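Local coordinates for pantothenate kinase (PDB 3TQC), which catalyses the ATP-dependent phosphorylation of (R)-pantothenate to (R)-4'-phosphopantothenate, the first step of coenzyme A biosynthesis, at residues A98-V103 with Q238-W243; S159-L164 with L219-S224; L231-Q236 with L303-A308. All coordinates share one frame; numbering follows the deposited sequence.

Interaction 1. Residues A98-V103 with Q238-W243. With ADP (adenosine-5'-diphosphate), chain D.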
# COMPACT_ATOMS: atom_id res chain seq x y z
N ALA B 98 8.27 10.67 -3.80
CA ALA B 98 7.93 11.51 -2.67
C ALA B 98 9.23 12.07 -2.07
O ALA B 98 10.32 11.65 -2.43
CB ALA B 98 7.18 10.70 -1.63
N GLY B 99 9.10 13.02 -1.16
CA GLY B 99 10.23 13.68 -0.56
C GLY B 99 9.88 15.12 -0.25
O GLY B 99 8.86 15.63 -0.70
N SER B 100 10.75 15.77 0.53
CA SER B 100 10.58 17.15 0.95
C SER B 100 10.48 18.08 -0.23
O SER B 100 10.94 17.76 -1.33
CB SER B 100 11.78 17.60 1.78
OG SER B 100 11.81 19.00 1.96
N VAL B 101 9.91 19.26 0.01
CA VAL B 101 10.08 20.37 -0.90
C VAL B 101 11.59 20.58 -1.11
O VAL B 101 12.35 20.56 -0.14
CB VAL B 101 9.45 21.68 -0.33
CG1 VAL B 101 9.69 22.88 -1.28
CG2 VAL B 101 7.95 21.50 -0.02
N ALA B 102 12.00 20.75 -2.36
CA ALA B 102 13.39 21.08 -2.72
C ALA B 102 14.39 19.94 -2.58
O ALA B 102 15.60 20.17 -2.64
CB ALA B 102 13.87 22.30 -1.96
N VAL B 103 13.92 18.72 -2.38
CA VAL B 103 14.82 17.59 -2.22
C VAL B 103 15.23 17.04 -3.59
O VAL B 103 16.23 16.35 -3.72
CB VAL B 103 14.17 16.49 -1.36
CG1 VAL B 103 13.19 15.67 -2.16
CG2 VAL B 103 15.24 15.59 -0.75
N GLN B 238 18.86 20.15 7.16
CA GLN B 238 19.75 21.32 6.96
C GLN B 238 20.19 21.41 5.50
O GLN B 238 20.31 22.50 4.95
CB GLN B 238 21.01 21.27 7.83
CG GLN B 238 20.82 21.05 9.33
CD GLN B 238 20.40 22.30 10.07
OE1 GLN B 238 19.21 22.63 10.12
NE2 GLN B 238 21.36 22.99 10.66
N VAL B 239 20.42 20.25 4.90
CA VAL B 239 20.86 20.19 3.51
C VAL B 239 19.76 20.65 2.55
O VAL B 239 20.01 21.47 1.67
CB VAL B 239 21.39 18.77 3.16
CG1 VAL B 239 21.44 18.55 1.64
CG2 VAL B 239 22.75 18.56 3.82
N ILE B 240 18.54 20.16 2.77
CA ILE B 240 17.41 20.56 1.93
C ILE B 240 17.17 22.06 2.08
O ILE B 240 16.96 22.75 1.08
CB ILE B 240 16.11 19.79 2.27
CG1 ILE B 240 16.34 18.27 2.25
CG2 ILE B 240 15.01 20.13 1.24
CD1 ILE B 240 15.25 17.49 2.89
N GLN B 241 17.23 22.55 3.31
CA GLN B 241 17.13 23.97 3.61
C GLN B 241 18.01 24.76 2.66
O GLN B 241 17.54 25.68 1.99
CB GLN B 241 17.53 24.25 5.07
CG GLN B 241 17.58 25.71 5.47
CD GLN B 241 17.85 25.91 6.95
OE1 GLN B 241 17.34 25.18 7.80
NE2 GLN B 241 18.66 26.90 7.27
N LYS B 242 19.29 24.39 2.58
CA LYS B 242 20.21 25.07 1.68
C LYS B 242 19.76 24.96 0.22
O LYS B 242 19.82 25.94 -0.52
CB LYS B 242 21.63 24.55 1.83
CG LYS B 242 22.62 25.28 0.92
CD LYS B 242 24.06 25.17 1.41
CE LYS B 242 25.04 25.36 0.26
NZ LYS B 242 24.72 26.58 -0.52
N TRP B 243 19.29 23.79 -0.20
CA TRP B 243 18.86 23.65 -1.58
C TRP B 243 17.66 24.52 -1.83
O TRP B 243 17.50 25.13 -2.89
CB TRP B 243 18.49 22.22 -1.91
CG TRP B 243 19.62 21.26 -1.83
CD1 TRP B 243 20.95 21.53 -1.93
CD2 TRP B 243 19.52 19.84 -1.66
NE1 TRP B 243 21.67 20.38 -1.82
CE2 TRP B 243 20.82 19.33 -1.65
CE3 TRP B 243 18.44 18.95 -1.49
CZ2 TRP B 243 21.09 17.97 -1.49
CZ3 TRP B 243 18.70 17.61 -1.32
CH2 TRP B 243 20.02 17.12 -1.33
PB ADP D . 11.44 19.25 -5.71
O1B ADP D . 10.84 18.89 -7.03
O2B ADP D . 11.47 18.10 -4.73
O3B ADP D . 10.91 20.52 -5.09
PA ADP D . 13.59 19.95 -7.41
O1A ADP D . 13.55 18.68 -8.21
O2A ADP D . 12.99 21.22 -7.93
O3A ADP D . 12.97 19.65 -5.96
O5' ADP D . 15.11 20.27 -7.06
C5' ADP D . 15.44 21.11 -5.97
C4' ADP D . 16.72 21.87 -6.30
O4' ADP D . 17.84 20.99 -6.29
C3' ADP D . 16.68 22.47 -7.69
O3' ADP D . 17.36 23.73 -7.66
C2' ADP D . 17.41 21.48 -8.57
O2' ADP D . 18.10 22.13 -9.63
C1' ADP D . 18.38 20.84 -7.61
N9 ADP D . 18.59 19.39 -7.84
C8 ADP D . 17.66 18.44 -7.73
N7 ADP D . 18.19 17.22 -7.98
C5 ADP D . 19.48 17.41 -8.26
C6 ADP D . 20.58 16.52 -8.60
N6 ADP D . 20.35 15.19 -8.70
N1 ADP D . 21.79 17.09 -8.82
C2 ADP D . 21.99 18.42 -8.73
N3 ADP D . 21.01 19.29 -8.41
C4 ADP D . 19.75 18.83 -8.17
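Ile240 has CG1 opposite its carbonyl carbon (chi1 -53°), leaving CG2 anti to the backbone N; this spreads two methyls over the turn Ser100-Val103. CG2 lies 3.5 Å from Ser100 OG and 4.0 Å from Ala102 CB, while CD1 reaches Ser100 CB at 3.6 Å. A branched aliphatic residue suits this curved backbone, since its two methyls cover separate parts of it. Trp243, with CG opposite its carbonyl carbon (chi1 -64°), presents an indole edge: Ala102 O lies near the ring plane, 3.3 Å from CE3. Its CZ3 also meets Val103 CG2 at 4.0 Å, the two side chains slanting across each other.

The turn is of type II, and Ala102, its third residue, takes the positive phi (73°) of that position. Ser100 OG donates to Val101 O (2.7 Å) and so braces the bend. On its other flank Ala102 N gives a hydrogen bond to ADP O3B (2.9 Å), as expected of a P-loop.

Trp243 is held further by its NE1 bond to Ala309 O and by stacking on His311. Helix 237-253 thus backs the phosphate loop that follows strand 93-99, and Trp282 of helix 271-294 packs against both Ser100 and Ile240.

Interaction 2. Residues S159-L164 with L219-S224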
# COMPACT_ATOMS: atom_id res chain seq x y z
N SER B 159 -10.02 15.09 -6.10
CA SER B 159 -9.62 15.27 -7.49
C SER B 159 -8.38 14.42 -7.84
O SER B 159 -8.31 13.81 -8.92
CB SER B 159 -9.36 16.74 -7.78
OG SER B 159 -8.91 16.89 -9.09
N LEU B 160 -7.41 14.36 -6.94
CA LEU B 160 -6.25 13.54 -7.19
C LEU B 160 -6.66 12.07 -7.25
O LEU B 160 -6.21 11.35 -8.13
CB LEU B 160 -5.18 13.76 -6.13
CG LEU B 160 -3.92 12.89 -6.13
CD1 LEU B 160 -3.24 12.89 -7.48
CD2 LEU B 160 -2.98 13.40 -5.05
N LEU B 161 -7.50 11.61 -6.33
CA LEU B 161 -7.87 10.19 -6.30
C LEU B 161 -8.72 9.83 -7.52
O LEU B 161 -8.63 8.73 -8.04
CB LEU B 161 -8.60 9.83 -5.01
CG LEU B 161 -7.75 9.99 -3.75
CD1 LEU B 161 -8.60 9.77 -2.48
CD2 LEU B 161 -6.56 9.04 -3.77
N ARG B 162 -9.51 10.78 -8.00
CA ARG B 162 -10.32 10.56 -9.18
C ARG B 162 -9.43 10.37 -10.42
O ARG B 162 -9.71 9.52 -11.28
CB ARG B 162 -11.29 11.73 -9.37
CG ARG B 162 -12.09 11.72 -10.67
CD ARG B 162 -12.87 13.05 -10.84
NE ARG B 162 -12.04 14.25 -10.66
CZ ARG B 162 -11.14 14.72 -11.53
NH1 ARG B 162 -10.91 14.10 -12.69
NH2 ARG B 162 -10.45 15.82 -11.25
N VAL B 163 -8.37 11.16 -10.52
CA VAL B 163 -7.43 11.04 -11.63
C VAL B 163 -6.66 9.73 -11.56
O VAL B 163 -6.55 9.02 -12.56
CB VAL B 163 -6.46 12.22 -11.67
CG1 VAL B 163 -5.25 11.86 -12.48
CG2 VAL B 163 -7.18 13.47 -12.26
N LEU B 164 -6.13 9.38 -10.40
CA LEU B 164 -5.43 8.12 -10.29
C LEU B 164 -6.39 6.95 -10.55
O LEU B 164 -6.08 6.01 -11.26
CB LEU B 164 -4.75 8.00 -8.94
CG LEU B 164 -3.68 9.09 -8.79
CD1 LEU B 164 -3.12 9.16 -7.38
CD2 LEU B 164 -2.57 8.84 -9.79
N LEU B 219 -15.60 5.92 3.15
CA LEU B 219 -14.68 5.03 2.41
C LEU B 219 -13.30 5.65 2.28
O LEU B 219 -13.17 6.84 1.95
CB LEU B 219 -15.24 4.67 1.02
CG LEU B 219 -16.10 3.40 1.01
CD1 LEU B 219 -17.13 3.35 -0.12
CD2 LEU B 219 -15.16 2.20 0.94
N GLN B 220 -12.27 4.85 2.55
CA GLN B 220 -10.90 5.33 2.59
C GLN B 220 -10.04 4.59 1.59
O GLN B 220 -9.91 3.37 1.64
CB GLN B 220 -10.30 5.19 3.99
CG GLN B 220 -10.95 6.06 5.10
CD GLN B 220 -10.91 7.56 4.81
OE1 GLN B 220 -9.87 8.11 4.43
NE2 GLN B 220 -12.04 8.23 4.99
N VAL B 221 -9.48 5.36 0.67
CA VAL B 221 -8.41 4.91 -0.22
C VAL B 221 -7.30 5.96 -0.16
O VAL B 221 -7.56 7.15 0.03
CB VAL B 221 -8.89 4.74 -1.69
CG1 VAL B 221 -9.67 5.98 -2.15
CG2 VAL B 221 -7.71 4.52 -2.61
N PHE B 222 -6.07 5.50 -0.30
CA PHE B 222 -4.90 6.34 -0.29
C PHE B 222 -4.33 6.42 -1.69
O PHE B 222 -4.58 5.54 -2.50
CB PHE B 222 -3.84 5.75 0.64
CG PHE B 222 -4.39 5.31 1.95
CD1 PHE B 222 -5.32 6.08 2.62
CD2 PHE B 222 -3.96 4.14 2.54
CE1 PHE B 222 -5.81 5.69 3.83
CE2 PHE B 222 -4.46 3.75 3.76
CZ PHE B 222 -5.39 4.53 4.40
N VAL B 223 -3.56 7.47 -1.95
CA VAL B 223 -2.84 7.61 -3.22
C VAL B 223 -2.03 6.35 -3.50
O VAL B 223 -2.02 5.86 -4.63
CB VAL B 223 -1.90 8.84 -3.20
CG1 VAL B 223 -1.00 8.86 -4.42
CG2 VAL B 223 -2.72 10.14 -3.10
N SER B 224 -1.39 5.81 -2.47
CA SER B 224 -0.60 4.59 -2.61
C SER B 224 -1.40 3.37 -3.11
O SER B 224 -0.83 2.43 -3.67
CB SER B 224 0.08 4.24 -1.28
OG SER B 224 -0.86 3.82 -0.32
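Leu161 and Val221 reach toward each other tip to tip, Leu161 CD1 standing 4.0 Å from Val221 CG1, and apolar side-chain contacts carry most of the interface. Val223 provides the second centre. Its CG2 meets Leu160 CD2 at 3.8 Å, the two side chains crossing at about a right angle, and lies 4.1 Å from Leu161 CD2. Its other methyl, CG1, takes Leu164 CD1 at 3.7 Å. Because Val223 CG1 sits opposite its backbone N (chi1 171°), the two methyls fork, CG1 serving Leu164 and CG2 the other two leucines. Leu160, Leu161 and Leu164 fall on one side of the helix, and their branched ends spread over Val221 and Val223, which lie at different places along the segment.

Side chain against backbone is the second kind of contact. The two methyls of Leu161 meet the backbone at two places, CD1 3.8 Å from Val221 O and CD2 3.8 Å from Val223 N.

No hydrogen bond joins the two segments, so polar groups are served separately. On the helix, Arg162 NH2 makes a weak bond to Ser159 OG; on the loop, Ser224 OG is bonded to Arg300 NH2.

The side chain of Phe222 leaves the backbone away from the helix and packs on Thr210 of its own chain and on Thr210 of the second subunit; the backbone of Gln220 is also hydrogen-bonded to that subunit. Leu164 and Val223 both rest on Leu202. The cluster of Leu160, Leu161, Leu164, Val221 and Val223 thus packs beside strand 199-203 of the central sheet of this P-loop kinase fold, with the loop's other side at the subunit interface.

Interaction 3. Residues L231-Q236 with L303-A308; sequences LFVDAQ and LILEKA. With ADP (adenosine-5'-diphosphate), chain D.
Leu303 O receives the N-H of Phe232 at 2.7 Å and also faces the CA-H of Leu231, with CA 3.1 Å away. The same pairing recurs up the strands: Leu305 N bonds Phe232 O (2.9 Å), Asp234 N bonds Leu305 O, and Lys307 N bonds Asp234 O, the last almost straight at 173°. The strands run parallel with a 20° twist. Beyond them a water accepts from Gln236 N and donates to Lys307 O (2.6 Å), extending the link past the last direct bond.

Side chains alternate between faces. Leu231 and Leu303 lie side by side, pointing the same way, and Leu231 CD2 touches Leu305 CD1 at 3.9 Å; leucines suit this buried face, which helix 52-84 covers with Leu62. On the other face Ile304 lies beside Phe232, while Asp234 OD2 is 4.5 Å from Glu306 OE1, a like-charge approach that a weak, long ion pair with Lys298 may ease.

Lys307 bends at chi3 (81°), pressing CD on Val233 CG1 and bringing NZ 3.3 Å from ADP N7; His311 ND1 is hydrogen-bonded to that NZ, and Val103 O probably is, though its modelled length is doubtful. Strand 229-234 is flanked on its other side by parallel strand 93-99, and strand 303-307 by antiparallel strand 313-319.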
# COMPACT_ATOMS: atom_id res chain seq x y z
N LEU B 231 9.38 5.72 -4.69
CA LEU B 231 10.71 6.16 -4.31
C LEU B 231 10.51 7.29 -3.33
O LEU B 231 9.63 8.12 -3.53
CB LEU B 231 11.47 6.75 -5.50
CG LEU B 231 12.02 5.89 -6.63
CD1 LEU B 231 10.91 5.39 -7.55
CD2 LEU B 231 13.02 6.73 -7.43
N PHE B 232 11.34 7.34 -2.31
CA PHE B 232 11.37 8.50 -1.44
C PHE B 232 12.77 9.09 -1.58
O PHE B 232 13.74 8.38 -1.43
CB PHE B 232 11.05 8.13 -0.00
CG PHE B 232 10.95 9.31 0.94
CD1 PHE B 232 9.72 9.80 1.33
CD2 PHE B 232 12.09 9.90 1.45
CE1 PHE B 232 9.63 10.86 2.20
CE2 PHE B 232 12.01 10.96 2.32
CZ PHE B 232 10.76 11.45 2.69
N VAL B 233 12.85 10.38 -1.92
CA VAL B 233 14.14 11.07 -1.99
C VAL B 233 14.37 11.78 -0.64
O VAL B 233 13.52 12.55 -0.19
CB VAL B 233 14.18 12.06 -3.15
CG1 VAL B 233 15.54 12.76 -3.22
CG2 VAL B 233 13.84 11.32 -4.47
N ASP B 234 15.50 11.49 -0.01
CA ASP B 234 15.76 11.86 1.39
C ASP B 234 17.08 12.61 1.48
O ASP B 234 18.00 12.37 0.71
CB ASP B 234 15.83 10.59 2.26
CG ASP B 234 15.87 10.88 3.77
OD1 ASP B 234 15.11 11.73 4.29
OD2 ASP B 234 16.66 10.20 4.47
N ALA B 235 17.17 13.50 2.44
CA ALA B 235 18.41 14.17 2.74
C ALA B 235 18.24 14.85 4.08
O ALA B 235 17.10 15.00 4.55
CB ALA B 235 18.77 15.18 1.65
N GLN B 236 19.35 15.24 4.69
CA GLN B 236 19.27 15.95 5.95
C GLN B 236 18.47 17.23 5.75
O GLN B 236 18.58 17.87 4.72
CB GLN B 236 20.67 16.27 6.50
CG GLN B 236 21.41 15.05 7.05
CD GLN B 236 22.36 15.39 8.20
OE1 GLN B 236 23.54 15.02 8.19
NE2 GLN B 236 21.84 16.10 9.20
N LEU B 303 11.66 2.22 -2.28
CA LEU B 303 13.03 2.59 -2.55
C LEU B 303 13.30 3.96 -1.94
O LEU B 303 12.52 4.89 -2.12
CB LEU B 303 13.24 2.63 -4.07
CG LEU B 303 14.65 2.76 -4.62
CD1 LEU B 303 14.70 2.10 -5.99
CD2 LEU B 303 15.05 4.21 -4.72
N ILE B 304 14.38 4.07 -1.19
CA ILE B 304 14.76 5.37 -0.67
C ILE B 304 16.10 5.74 -1.25
O ILE B 304 17.04 4.97 -1.17
CB ILE B 304 14.80 5.37 0.86
CG1 ILE B 304 13.41 5.03 1.41
CG2 ILE B 304 15.27 6.72 1.38
CD1 ILE B 304 13.43 4.59 2.84
N LEU B 305 16.15 6.90 -1.89
CA LEU B 305 17.38 7.44 -2.41
C LEU B 305 17.81 8.47 -1.40
O LEU B 305 17.07 9.40 -1.10
CB LEU B 305 17.17 8.12 -3.75
CG LEU B 305 16.67 7.28 -4.90
CD1 LEU B 305 16.39 8.20 -6.10
CD2 LEU B 305 17.69 6.24 -5.24
N GLU B 306 19.01 8.30 -0.87
CA GLU B 306 19.54 9.18 0.15
C GLU B 306 20.64 10.03 -0.48
O GLU B 306 21.63 9.52 -0.98
CB GLU B 306 20.05 8.35 1.34
CG GLU B 306 20.46 9.17 2.54
CD GLU B 306 20.97 8.32 3.70
OE1 GLU B 306 20.19 7.49 4.24
OE2 GLU B 306 22.14 8.48 4.08
N LYS B 307 20.44 11.35 -0.46
CA LYS B 307 21.34 12.29 -1.10
C LYS B 307 22.33 12.90 -0.12
O LYS B 307 21.97 13.20 1.01
CB LYS B 307 20.53 13.41 -1.77
CG LYS B 307 19.83 12.96 -3.04
CD LYS B 307 18.79 13.94 -3.52
CE LYS B 307 19.36 15.09 -4.28
NZ LYS B 307 18.28 15.87 -4.93
N ALA B 308 23.58 13.05 -0.55
CA ALA B 308 24.54 13.91 0.15
C ALA B 308 24.28 15.36 -0.23
O ALA B 308 23.49 15.63 -1.13
CB ALA B 308 25.96 13.51 -0.21
PB ADP D . 11.44 19.25 -5.71
O1B ADP D . 10.84 18.89 -7.03
O2B ADP D . 11.47 18.10 -4.73
O3B ADP D . 10.91 20.52 -5.09
PA ADP D . 13.59 19.95 -7.41
O1A ADP D . 13.55 18.68 -8.21
O2A ADP D . 12.99 21.22 -7.93
O3A ADP D . 12.97 19.65 -5.96
O5' ADP D . 15.11 20.27 -7.06
C5' ADP D . 15.44 21.11 -5.97
C4' ADP D . 16.72 21.87 -6.30
O4' ADP D . 17.84 20.99 -6.29
C3' ADP D . 16.68 22.47 -7.69
O3' ADP D . 17.36 23.73 -7.66
C2' ADP D . 17.41 21.48 -8.57
O2' ADP D . 18.10 22.13 -9.63
C1' ADP D . 18.38 20.84 -7.61
N9 ADP D . 18.59 19.39 -7.84
C8 ADP D . 17.66 18.44 -7.73
N7 ADP D . 18.19 17.22 -7.98
C5 ADP D . 19.48 17.41 -8.26
C6 ADP D . 20.58 16.52 -8.60
N6 ADP D . 20.35 15.19 -8.70
N1 ADP D . 21.79 17.09 -8.82
C2 ADP D . 21.99 18.42 -8.73
N3 ADP D . 21.01 19.29 -8.41
C4 ADP D . 19.75 18.83 -8.17
O HOH W 1 21.99 14.60 3.18

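All three contacts are largely buried, but their chemistry follows their place. Interaction 3 is backbone hydrogen bonding inside the central sheet; interactions 1 and 2 have no hydrogen bond between their segments and rely on side-chain packing, one of a helix on the phosphate loop, the other of a helix on a loop segment at the subunit interface. Interactions 1 and 3 touch: Ala98 and Val233 pair in neighbouring strands, Lys307 comes close to Val103 O and lies in a cation-pi contact with Trp243, and both contacts meet ADP, at its phosphate and its adenine. Interaction 2 stands apart, its centre about 26 Å from that of interaction 1 and 25 Å from that of interaction 3, and alone reaches the second subunit.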